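PDB 4RXU: periplasmic sugar-binding protein from Chloroflexus aurantiacus, which binds D-glucose and probably hands carbohydrate on to an ABC-type sugar transporter. Local coordinates for residues K74-V79 with A101-A106; N225-L230 with A256-D261; A241-V246 with A264-V269. All blocks are in the same frame, centred on the assembly; numbering follows the deposited sequence.

Contact 1. Residues K74-V79 with A101-A106; sequences KEKENV and AAAAEA
Lys76 reaches across the outer side of the gap toward Ala102 and Ala103. Its backbone comes in close too: its CA is 4.2 Å from Ala103 CB, and the small alanine methyl suits so close an approach. With CG anti to the backbone N (chi1 -172°), the aliphatic chain reaches outward until CE rests 3.9 Å from Ala102 CB. A bend at the last torsion then turns NZ toward the side of Ala106, and the ammonium group pairs with Glu80, one helical turn further on. A lysine suits this margin because its methylenes cover alanines while its charge stays at the partly exposed edge of the interface. The two helices, 72-84 and 101-109, run nearly parallel (8° between their short axes). They flank strand 89-92 in sequence and pack side by side on one face of the N-terminal sheet, whose strands around 89-92 are parallel, as successive beta-alpha units of a Rossmann-like lobe do in type I periplasmic binding proteins. Val79 points into the inner side of this interface. Its branches divide the work: Val79 CG1 lies 3.6 Å from Ala103 O, and Val79 CG2 meets Ala103 CB at 4.2 Å. Beneath them Leu90 and Ile92 join this compact apolar residue.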
ATOM      1  N   LYS A  74      18.354  -7.446  -8.719  1.00 11.20           N
ATOM      2  CA  LYS A  74      17.805  -8.799  -8.887  1.00 11.67           C
ATOM      3  C   LYS A  74      16.512  -8.740  -9.698  1.00  9.00           C
ATOM      4  O   LYS A  74      16.246  -9.594 -10.519  1.00 10.12           O
ATOM      5  CB  LYS A  74      17.545  -9.468  -7.547  1.00  9.78           C
ATOM      6  CG  LYS A  74      16.963 -10.864  -7.657  1.00 12.61           C
ATOM      7  CD  LYS A  74      17.937 -11.829  -8.295  1.00 12.55           C
ATOM      8  CE  LYS A  74      17.484 -13.277  -8.362  1.00 14.74           C
ATOM      9  NZ  LYS A  74      17.427 -13.961  -7.062  1.00 20.74           N
ATOM     10  N   GLU A  75      15.702  -7.725  -9.441  1.00  8.30           N
ATOM     11  CA  GLU A  75      14.490  -7.513 -10.216  1.00 10.34           C
ATOM     12  C   GLU A  75      14.764  -7.463 -11.726  1.00  9.01           C
ATOM     13  O   GLU A  75      14.108  -8.112 -12.521  1.00  9.72           O
ATOM     14  CB  GLU A  75      13.856  -6.227  -9.715  1.00  9.59           C
ATOM     15  CG  GLU A  75      12.652  -5.760 -10.495  1.00 10.21           C
ATOM     16  CD  GLU A  75      12.210  -4.449  -9.906  1.00 10.41           C
ATOM     17  OE1 GLU A  75      12.666  -3.388 -10.415  1.00 12.84           O
ATOM     18  OE2 GLU A  75      11.478  -4.488  -8.889  1.00 11.81           O
ATOM     19  N   LYS A  76      15.798  -6.724 -12.081  1.00 10.38           N
ATOM     20  CA  LYS A  76      16.158  -6.599 -13.470  1.00 13.25           C
ATOM     21  C   LYS A  76      16.602  -7.955 -14.017  1.00  9.42           C
ATOM     22  O   LYS A  76      16.211  -8.311 -15.135  1.00 10.23           O
ATOM     23  CB  LYS A  76      17.233  -5.529 -13.698  1.00 13.34           C
ATOM     24  CG  LYS A  76      17.473  -5.276 -15.176  1.00 15.98           C
ATOM     25  CD  LYS A  76      18.482  -4.183 -15.397  1.00 22.39           C
ATOM     26  CE  LYS A  76      18.484  -3.701 -16.841  1.00 29.67           C
ATOM     27  NZ  LYS A  76      18.841  -4.852 -17.701  1.00 47.99           N
ATOM     28  N   GLU A  77      17.397  -8.691 -13.247  1.00 10.89           N
ATOM     29  CA  GLU A  77      17.774 -10.051 -13.613  1.00 10.66           C
ATOM     30  C   GLU A  77      16.542 -10.917 -13.855  1.00 10.34           C
ATOM     31  O   GLU A  77      16.462 -11.633 -14.853  1.00 11.28           O
ATOM     32  CB  GLU A  77      18.650 -10.675 -12.524  1.00 13.58           C
ATOM     33  CG  GLU A  77      19.988  -9.980 -12.330  1.00 20.16           C
ATOM     34  CD  GLU A  77      21.045 -10.902 -11.756  1.00 26.44           C
ATOM     35  OE1 GLU A  77      20.675 -11.933 -11.157  1.00 39.40           O
ATOM     36  OE2 GLU A  77      22.247 -10.594 -11.903  1.00 35.03           O
ATOM     37  N   ASN A  78      15.585 -10.847 -12.936  1.00 10.71           N
ATOM     38  CA  ASN A  78      14.362 -11.607 -13.053  1.00 10.68           C
ATOM     39  C   ASN A  78      13.687 -11.315 -14.382  1.00 11.80           C
ATOM     40  O   ASN A  78      13.230 -12.233 -15.090  1.00 11.01           O
ATOM     41  CB  ASN A  78      13.405 -11.275 -11.904  1.00 12.13           C
ATOM     42  CG  ASN A  78      13.795 -11.898 -10.580  1.00 11.20           C
ATOM     43  OD1 ASN A  78      13.323 -11.418  -9.517  1.00 15.16           O
ATOM     44  ND2 ASN A  78      14.561 -12.967 -10.601  1.00 11.11           N
ATOM     45  N   VAL A  79      13.584 -10.031 -14.705  1.00  9.17           N
ATOM     46  CA  VAL A  79      12.982  -9.645 -15.981  1.00 11.05           C
ATOM     47  C   VAL A  79      13.783 -10.243 -17.136  1.00 12.76           C
ATOM     48  O   VAL A  79      13.216 -10.780 -18.084  1.00 12.17           O
ATOM     49  CB  VAL A  79      12.844  -8.122 -16.096  1.00  9.76           C
ATOM     50  CG1 VAL A  79      12.406  -7.676 -17.483  1.00 13.27           C
ATOM     51  CG2 VAL A  79      11.823  -7.647 -15.079  1.00 11.48           C
ATOM     52  N   ALA A 101      12.895   1.456 -14.042  1.00  9.90           N
ATOM     53  CA  ALA A 101      12.795   1.929 -15.414  1.00  9.33           C
ATOM     54  C   ALA A 101      13.594   1.090 -16.429  1.00 10.35           C
ATOM     55  O   ALA A 101      13.072   0.721 -17.497  1.00 10.42           O
ATOM     56  CB  ALA A 101      13.157   3.415 -15.507  1.00 10.79           C
ATOM     57  N   ALA A 102      14.842   0.768 -16.105  1.00 12.68           N
ATOM     58  CA  ALA A 102      15.685   0.031 -17.069  1.00 12.05           C
ATOM     59  C   ALA A 102      15.125  -1.366 -17.336  1.00 11.14           C
ATOM     60  O   ALA A 102      15.164  -1.858 -18.461  1.00 11.49           O
ATOM     61  CB  ALA A 102      17.135  -0.043 -16.613  1.00 13.77           C
ATOM     62  N   ALA A 103      14.571  -1.996 -16.304  1.00 11.19           N
ATOM     63  CA  ALA A 103      13.921  -3.296 -16.464  1.00 11.85           C
ATOM     64  C   ALA A 103      12.726  -3.250 -17.415  1.00  9.66           C
ATOM     65  O   ALA A 103      12.568  -4.121 -18.294  1.00 11.26           O
ATOM     66  CB  ALA A 103      13.509  -3.835 -15.102  1.00 12.84           C
ATOM     67  N   ALA A 104      11.894  -2.219 -17.233  1.00  9.80           N
ATOM     68  CA  ALA A 104      10.723  -2.027 -18.082  1.00  9.41           C
ATOM     69  C   ALA A 104      11.188  -1.783 -19.538  1.00 10.51           C
ATOM     70  O   ALA A 104      10.635  -2.315 -20.495  1.00  8.89           O
ATOM     71  CB  ALA A 104       9.891  -0.855 -17.557  1.00 10.57           C
ATOM     72  N   GLU A 105      12.215  -0.957 -19.684  1.00 10.47           N
ATOM     73  CA  GLU A 105      12.764  -0.632 -20.983  1.00 12.18           C
ATOM     74  C   GLU A 105      13.340  -1.864 -21.664  1.00 10.41           C
ATOM     75  O   GLU A 105      13.162  -2.038 -22.873  1.00 11.17           O
ATOM     76  CB  GLU A 105      13.802   0.482 -20.854  1.00 12.06           C
ATOM     77  CG  GLU A 105      13.128   1.813 -20.546  1.00 17.46           C
ATOM     78  CD  GLU A 105      14.037   2.881 -19.981  1.00 37.74           C
ATOM     79  OE1 GLU A 105      15.244   2.646 -19.750  1.00 43.27           O
ATOM     80  OE2 GLU A 105      13.495   3.981 -19.736  1.00 29.74           O
ATOM     81  N   ALA A 106      13.990  -2.730 -20.891  1.00 11.41           N
ATOM     82  CA  ALA A 106      14.528  -3.973 -21.440  1.00 10.68           C
ATOM     83  C   ALA A 106      13.409  -4.880 -21.935  1.00 13.98           C
ATOM     84  O   ALA A 106      13.538  -5.525 -22.971  1.00 11.94           O
ATOM     85  CB  ALA A 106      15.395  -4.708 -20.419  1.00 12.69           C
TER

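Contact 2. Residues N225-L230 with A256-D261; sequences NTAKNL and ARAIAD
Ala227 and Ala258 face each other directly, their CB atoms 4.0 Å apart, and on either flank of this pair a longer side chain reaches across. On the inner flank, Ile259 brings CG1 within 3.8 Å of the carbonyl oxygen Ala227 O. This branch sits beside the isoleucine's own backbone N, which sets it against the Ala227 methyl as well. Ala231, one turn further along helix 224-237, and Tyr160 also touch Ile259, so a branched apolar side chain belongs in this buried position.

On the outer flank, Lys228 runs past one side of Ala258: its CB is 3.8 Å from Ala258 CB, and its CG passes 3.7 Å from Ala258 O. Its chi1 of -172° swings CG over to the side of its own carbonyl carbon, and the extended chain beyond carries the methylenes past Ala258 to Asp261. There the two side chains cross at about a right angle, with Lys228 CE 4.1 Å from Asp261 CB.

Small residues at the centre let the helices come close, 7.7 Å between their short axes at a crossing angle of -28°. Helices 224-237 and 253-264 are neighbours on one face of the four-stranded parallel sheet, with strand 246-249 between them in the chain. Trp222 and Asn252, just ahead of their first turns, line the glucose pocket.

The opposite charges of Lys228 and Asp261 do not touch. A water accepts from Lys228 NZ at 2.7 Å and donates to Asp261 OD2 at 2.8 Å, while Asp261 OD1 is hydrogen-bonded to Tyr286. The union therefore rests on apolar packing inside, and its polar margin is joined through a water, which probably lets the two opposite charges favour each other without a direct salt bridge.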
ATOM      1  N   ASN A 225       9.802  -3.647  12.591  1.00 11.60           N
ATOM      2  CA  ASN A 225      10.697  -3.166  13.651  1.00 13.32           C
ATOM      3  C   ASN A 225      11.010  -1.686  13.512  1.00 12.50           C
ATOM      4  O   ASN A 225      11.081  -0.958  14.507  1.00 12.59           O
ATOM      5  CB  ASN A 225      12.002  -3.972  13.723  1.00 17.86           C
ATOM      6  CG  ASN A 225      11.835  -5.290  14.443  1.00 19.70           C
ATOM      7  OD1 ASN A 225      10.805  -5.561  15.059  1.00 19.70           O
ATOM      8  ND2 ASN A 225      12.848  -6.128  14.352  1.00 28.80           N
ATOM      9  N   THR A 226      11.170  -1.252  12.268  1.00 10.82           N
ATOM     10  CA  THR A 226      11.418   0.145  11.964  1.00 10.69           C
ATOM     11  C   THR A 226      10.233   0.987  12.459  1.00 10.92           C
ATOM     12  O   THR A 226      10.418   2.019  13.116  1.00 10.96           O
ATOM     13  CB  THR A 226      11.675   0.374  10.462  1.00 11.13           C
ATOM     14  OG1 THR A 226      12.797  -0.417  10.032  1.00 14.04           O
ATOM     15  CG2 THR A 226      11.934   1.845  10.175  1.00 12.98           C
ATOM     16  N   ALA A 227       9.011   0.531  12.187  1.00  9.47           N
ATOM     17  CA  ALA A 227       7.823   1.234  12.672  1.00  8.16           C
ATOM     18  C   ALA A 227       7.751   1.250  14.196  1.00  8.53           C
ATOM     19  O   ALA A 227       7.501   2.285  14.799  1.00  9.34           O
ATOM     20  CB  ALA A 227       6.590   0.556  12.126  1.00 10.86           C
ATOM     21  N   LYS A 228       7.947   0.091  14.817  1.00 10.74           N
ATOM     22  CA  LYS A 228       7.842   0.038  16.273  1.00 12.05           C
ATOM     23  C   LYS A 228       8.861   0.966  16.918  1.00 12.93           C
ATOM     24  O   LYS A 228       8.536   1.737  17.824  1.00 11.25           O
ATOM     25  CB  LYS A 228       8.030  -1.379  16.815  1.00 14.88           C
ATOM     26  CG  LYS A 228       7.737  -1.462  18.312  1.00 13.78           C
ATOM     27  CD  LYS A 228       7.656  -2.880  18.820  1.00 22.45           C
ATOM     28  CE  LYS A 228       7.075  -2.876  20.217  1.00 23.35           C
ATOM     29  NZ  LYS A 228       7.288  -4.167  20.899  1.00 25.33           N
ATOM     30  N   ASN A 229      10.093   0.887  16.437  1.00 11.45           N
ATOM     31  CA  ASN A 229      11.153   1.737  16.969  1.00 11.55           C
ATOM     32  C   ASN A 229      10.924   3.223  16.786  1.00 10.78           C
ATOM     33  O   ASN A 229      11.190   4.009  17.706  1.00 11.93           O
ATOM     34  CB  ASN A 229      12.471   1.343  16.351  1.00 13.01           C
ATOM     35  CG  ASN A 229      12.899  -0.009  16.814  1.00 16.32           C
ATOM     36  OD1 ASN A 229      12.317  -0.568  17.752  1.00 18.75           O
ATOM     37  ND2 ASN A 229      13.887  -0.550  16.183  1.00 15.72           N
ATOM     38  N   LEU A 230      10.407   3.598  15.621  1.00  9.36           N
ATOM     39  CA  LEU A 230      10.067   4.985  15.389  1.00 11.02           C
ATOM     40  C   LEU A 230       8.966   5.434  16.346  1.00 11.82           C
ATOM     41  O   LEU A 230       9.065   6.487  16.940  1.00 10.16           O
ATOM     42  CB  LEU A 230       9.646   5.212  13.946  1.00 12.49           C
ATOM     43  CG  LEU A 230       9.395   6.665  13.552  1.00 11.44           C
ATOM     44  CD1 LEU A 230      10.639   7.540  13.752  1.00 12.12           C
ATOM     45  CD2 LEU A 230       8.918   6.721  12.109  1.00 13.53           C
ATOM     46  N   ALA A 256       0.981  -0.717  11.460  1.00  8.27           N
ATOM     47  CA  ALA A 256      -0.053  -0.351  12.433  1.00  9.34           C
ATOM     48  C   ALA A 256       0.043  -1.159  13.726  1.00  8.40           C
ATOM     49  O   ALA A 256      -0.085  -0.594  14.822  1.00  9.61           O
ATOM     50  CB  ALA A 256      -1.434  -0.504  11.825  1.00  9.67           C
ATOM     51  N   ARG A 257       0.254  -2.462  13.614  1.00  8.48           N
ATOM     52  CA  ARG A 257       0.323  -3.291  14.811  1.00  8.65           C
ATOM     53  C   ARG A 257       1.568  -2.938  15.602  1.00  9.28           C
ATOM     54  O   ARG A 257       1.517  -2.874  16.825  1.00  9.51           O
ATOM     55  CB  ARG A 257       0.278  -4.770  14.449  1.00  8.09           C
ATOM     56  CG  ARG A 257      -1.042  -5.193  13.799  1.00  9.88           C
ATOM     57  CD  ARG A 257      -1.223  -6.709  13.801  1.00 10.72           C
ATOM     58  NE  ARG A 257      -0.045  -7.418  13.271  1.00  9.65           N
ATOM     59  CZ  ARG A 257       0.253  -7.537  11.979  1.00  9.07           C
ATOM     60  NH1 ARG A 257      -0.572  -7.035  11.064  1.00  9.93           N
ATOM     61  NH2 ARG A 257       1.395  -8.153  11.597  1.00 10.95           N
ATOM     62  N   ALA A 258       2.686  -2.714  14.903  1.00 10.01           N
ATOM     63  CA  ALA A 258       3.950  -2.361  15.568  1.00 10.63           C
ATOM     64  C   ALA A 258       3.797  -1.055  16.339  1.00  9.50           C
ATOM     65  O   ALA A 258       4.208  -0.939  17.493  1.00 10.10           O
ATOM     66  CB  ALA A 258       5.061  -2.218  14.540  1.00  9.24           C
ATOM     67  N   ILE A 259       3.178  -0.079  15.693  1.00  8.26           N
ATOM     68  CA  ILE A 259       2.971   1.239  16.273  1.00  9.37           C
ATOM     69  C   ILE A 259       1.949   1.179  17.403  1.00 12.93           C
ATOM     70  O   ILE A 259       2.174   1.705  18.503  1.00  9.40           O
ATOM     71  CB  ILE A 259       2.552   2.264  15.182  1.00 10.44           C
ATOM     72  CG1 ILE A 259       3.719   2.473  14.198  1.00 11.80           C
ATOM     73  CG2 ILE A 259       2.114   3.573  15.813  1.00 10.10           C
ATOM     74  CD1 ILE A 259       3.338   3.050  12.852  1.00 12.14           C
ATOM     75  N   ALA A 260       0.840   0.503  17.143  1.00  8.94           N
ATOM     76  CA  ALA A 260      -0.156   0.264  18.197  1.00 11.05           C
ATOM     77  C   ALA A 260       0.449  -0.406  19.426  1.00  9.34           C
ATOM     78  O   ALA A 260       0.127  -0.032  20.553  1.00 12.13           O
ATOM     79  CB  ALA A 260      -1.315  -0.565  17.660  1.00 11.29           C
ATOM     80  N   ASP A 261       1.347  -1.357  19.215  1.00  9.61           N
ATOM     81  CA  ASP A 261       2.019  -2.045  20.328  1.00 10.93           C
ATOM     82  C   ASP A 261       2.798  -1.061  21.195  1.00 13.91           C
ATOM     83  O   ASP A 261       2.767  -1.131  22.423  1.00 14.85           O
ATOM     84  CB  ASP A 261       2.966  -3.157  19.838  1.00 12.54           C
ATOM     85  CG  ASP A 261       2.244  -4.364  19.255  1.00 10.59           C
ATOM     86  OD1 ASP A 261       0.995  -4.499  19.392  1.00 12.86           O
ATOM     87  OD2 ASP A 261       2.971  -5.179  18.625  1.00 15.40           O
TER
HETATM   88  O   HOH W   1       5.585  -5.598  19.372  1.00 23.47           O

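Contact 3. Residues A241-V246 with A264-V269; sequences ADKGKV and AADKDV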
ATOM      1  N   ALA A 241       1.538  15.831  27.811  1.00 24.60           N
ATOM      2  CA  ALA A 241       0.644  16.766  27.111  1.00 21.79           C
ATOM      3  C   ALA A 241       0.414  16.432  25.633  1.00 18.63           C
ATOM      4  O   ALA A 241      -0.535  16.912  25.009  1.00 21.96           O
ATOM      5  CB  ALA A 241       1.178  18.178  27.233  1.00 22.66           C
ATOM      6  N   ASP A 242       1.308  15.620  25.087  1.00 17.71           N
ATOM      7  CA  ASP A 242       1.234  15.178  23.691  1.00 15.79           C
ATOM      8  C   ASP A 242       0.557  13.825  23.520  1.00 13.74           C
ATOM      9  O   ASP A 242       0.515  13.283  22.413  1.00 16.40           O
ATOM     10  CB  ASP A 242       2.645  15.081  23.127  1.00 15.32           C
ATOM     11  CG  ASP A 242       3.397  16.385  23.239  1.00 14.39           C
ATOM     12  OD1 ASP A 242       2.798  17.435  22.966  1.00 17.00           O
ATOM     13  OD2 ASP A 242       4.588  16.366  23.608  1.00 22.20           O
ATOM     14  N   LYS A 243       0.030  13.288  24.614  1.00 17.61           N
ATOM     15  CA  LYS A 243      -0.551  11.967  24.613  1.00 19.65           C
ATOM     16  C   LYS A 243      -2.008  12.056  24.985  1.00 17.94           C
ATOM     17  O   LYS A 243      -2.742  12.864  24.416  1.00 19.30           O
ATOM     18  CB  LYS A 243       0.262  11.050  25.520  1.00 18.86           C
ATOM     19  CG  LYS A 243       1.641  10.848  24.930  1.00 19.59           C
ATOM     20  CD  LYS A 243       2.606  10.192  25.860  1.00 19.68           C
ATOM     21  CE  LYS A 243       3.996  10.302  25.273  1.00 23.68           C
ATOM     22  NZ  LYS A 243       4.947   9.480  26.032  1.00 20.90           N
ATOM     23  N   GLY A 244      -2.438  11.229  25.929  1.00 22.08           N
ATOM     24  CA  GLY A 244      -3.844  11.094  26.226  1.00 20.63           C
ATOM     25  C   GLY A 244      -4.563  10.361  25.110  1.00 18.44           C
ATOM     26  O   GLY A 244      -4.277   9.216  24.804  1.00 16.84           O
ATOM     27  N   LYS A 245      -5.517  11.037  24.510  1.00 15.74           N
ATOM     28  CA  LYS A 245      -6.287  10.447  23.424  1.00 17.20           C
ATOM     29  C   LYS A 245      -5.702  10.867  22.095  1.00 14.79           C
ATOM     30  O   LYS A 245      -5.790  12.042  21.720  1.00 15.71           O
ATOM     31  CB  LYS A 245      -7.713  10.927  23.510  1.00 17.37           C
ATOM     32  CG  LYS A 245      -8.633  10.282  22.506  1.00 21.40           C
ATOM     33  CD  LYS A 245     -10.019  10.297  23.081  1.00 35.07           C
ATOM     34  CE  LYS A 245     -10.943  10.945  22.106  1.00 31.30           C
ATOM     35  NZ  LYS A 245     -12.219  11.212  22.811  1.00 43.88           N
ATOM     36  N   VAL A 246      -5.159   9.908  21.348  1.00 14.34           N
ATOM     37  CA  VAL A 246      -4.282  10.231  20.242  1.00 12.11           C
ATOM     38  C   VAL A 246      -4.735   9.559  18.969  1.00 12.83           C
ATOM     39  O   VAL A 246      -5.476   8.591  18.985  1.00 12.92           O
ATOM     40  CB  VAL A 246      -2.807   9.881  20.542  1.00 14.22           C
ATOM     41  CG1 VAL A 246      -2.369  10.471  21.878  1.00 13.65           C
ATOM     42  CG2 VAL A 246      -2.563   8.379  20.513  1.00 12.80           C
ATOM     43  N   ALA A 264       0.121   1.309  22.959  1.00 12.19           N
ATOM     44  CA  ALA A 264      -0.643   0.567  23.977  1.00 11.98           C
ATOM     45  C   ALA A 264       0.130   0.470  25.283  1.00 15.96           C
ATOM     46  O   ALA A 264      -0.454   0.427  26.358  1.00 17.60           O
ATOM     47  CB  ALA A 264      -0.978  -0.822  23.477  1.00 12.36           C
ATOM     48  N   ALA A 265       1.453   0.415  25.164  1.00 15.06           N
ATOM     49  CA  ALA A 265       2.356   0.297  26.321  1.00 17.63           C
ATOM     50  C   ALA A 265       2.658   1.588  27.083  1.00 20.86           C
ATOM     51  O   ALA A 265       3.311   1.547  28.122  1.00 26.12           O
ATOM     52  CB  ALA A 265       3.669  -0.345  25.898  1.00 16.04           C
ATOM     53  N   ASP A 266       2.211   2.722  26.566  1.00 17.08           N
ATOM     54  CA  ASP A 266       2.552   4.010  27.140  1.00 18.11           C
ATOM     55  C   ASP A 266       1.393   4.363  28.047  1.00 20.59           C
ATOM     56  O   ASP A 266       0.279   4.605  27.577  1.00 18.56           O
ATOM     57  CB  ASP A 266       2.740   5.035  26.024  1.00 18.05           C
ATOM     58  CG  ASP A 266       3.179   6.399  26.529  1.00 21.14           C
ATOM     59  OD1 ASP A 266       2.544   6.945  27.457  1.00 26.73           O
ATOM     60  OD2 ASP A 266       4.154   6.946  25.968  1.00 24.14           O
ATOM     61  N   LYS A 267       1.641   4.374  29.352  1.00 24.30           N
ATOM     62  CA  LYS A 267       0.569   4.628  30.329  1.00 21.90           C
ATOM     63  C   LYS A 267      -0.130   5.987  30.158  1.00 19.44           C
ATOM     64  O   LYS A 267      -1.270   6.160  30.593  1.00 24.23           O
ATOM     65  CB  LYS A 267       1.102   4.465  31.757  1.00 30.06           C
ATOM     66  CG  LYS A 267       2.093   5.537  32.175  1.00 40.78           C
ATOM     67  CD  LYS A 267       2.660   5.301  33.563  1.00 64.22           C
ATOM     68  CE  LYS A 267       3.649   6.403  33.911  1.00 85.60           C
ATOM     69  NZ  LYS A 267       4.117   6.307  35.317  1.00 82.89           N
ATOM     70  N   ASP A 268       0.555   6.948  29.533  1.00 20.62           N
ATOM     71  CA  ASP A 268       0.000   8.309  29.352  1.00 25.02           C
ATOM     72  C   ASP A 268      -0.867   8.406  28.109  1.00 16.08           C
ATOM     73  O   ASP A 268      -1.521   9.418  27.882  1.00 17.97           O
ATOM     74  CB  ASP A 268       1.111   9.369  29.294  1.00 24.00           C
ATOM     75  CG  ASP A 268       1.870   9.508  30.616  1.00 31.11           C
ATOM     76  OD1 ASP A 268       1.229   9.404  31.674  1.00 31.05           O
ATOM     77  OD2 ASP A 268       3.098   9.742  30.594  1.00 35.14           O
ATOM     78  N   VAL A 269      -0.851   7.355  27.292  1.00 17.79           N
ATOM     79  CA  VAL A 269      -1.782   7.221  26.167  1.00 19.60           C
ATOM     80  C   VAL A 269      -3.022   6.512  26.692  1.00 21.16           C
ATOM     81  O   VAL A 269      -3.013   5.303  26.948  1.00 27.19           O
ATOM     82  CB  VAL A 269      -1.155   6.453  24.989  1.00 17.53           C
ATOM     83  CG1 VAL A 269      -2.183   6.207  23.882  1.00 17.96           C
ATOM     84  CG2 VAL A 269       0.041   7.224  24.452  1.00 14.69           C
TER
HETATM   85  O   HOH W   2       4.713  10.919  28.552  1.00 21.67           O
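The carboxylate of Asp266 has Lys243 CD beyond its two oxygens and raised to one side of its plane, 3.6 Å from each. The ammonium group lies much nearer that plane and forms a salt bridge, Lys243 NZ to Asp266 OD2 2.7 Å, through the syn lone pair. The other oxygen, OD1, is met nearly head-on by Asp268 N, an Asx turn that holds the carboxylate in position for the lysine. A second flat group, the carbonyl of Asp268, accepts from Gly244 N at 2.8 Å, the donor tilted 20° from the carbonyl plane, while Lys243 CB closes to 3.4 Å from the same Asp268 O. Asp266 to Val269 forms a type I turn. The two loops lead into strands 246-249 and 269-274, parallel neighbours joined by the beta-alpha-beta crossover through helix 253-264. Gly244 adopts a positive phi (72°), a backbone shape glycine takes readily. Lys243 is extended beyond CG, and its long chain carries NZ to several oxygens: besides the salt bridge it donates to Leu235 O and to a water that in turn donates to Asp268 OD2. On the sheet side, Val246 CG2 meets Val269 CG1 at 4.0 Å, and Phe263 touches both valines.

How the contacts relate
Contacts 1 and 2 both pair neighbouring helices that run in roughly the same direction around central alanines, but on two separate sheets, their centres about 32 Å apart. Contact 2 is the more buried, whereas contact 1 is partly buried. Each has a lysine at its margin: in contact 1 it pairs with a glutamate of its own helix, in contact 2 it reaches an aspartate of the other helix through water. Contact 3 lies at the surface and joins loops by a salt bridge and a backbone hydrogen bond. Contacts 2 and 3 adjoin in sequence, their segments alternating: helices 224-237 and 253-264 pack in contact 2, and the loops that follow them meet in contact 3, about 15 Å away between centres.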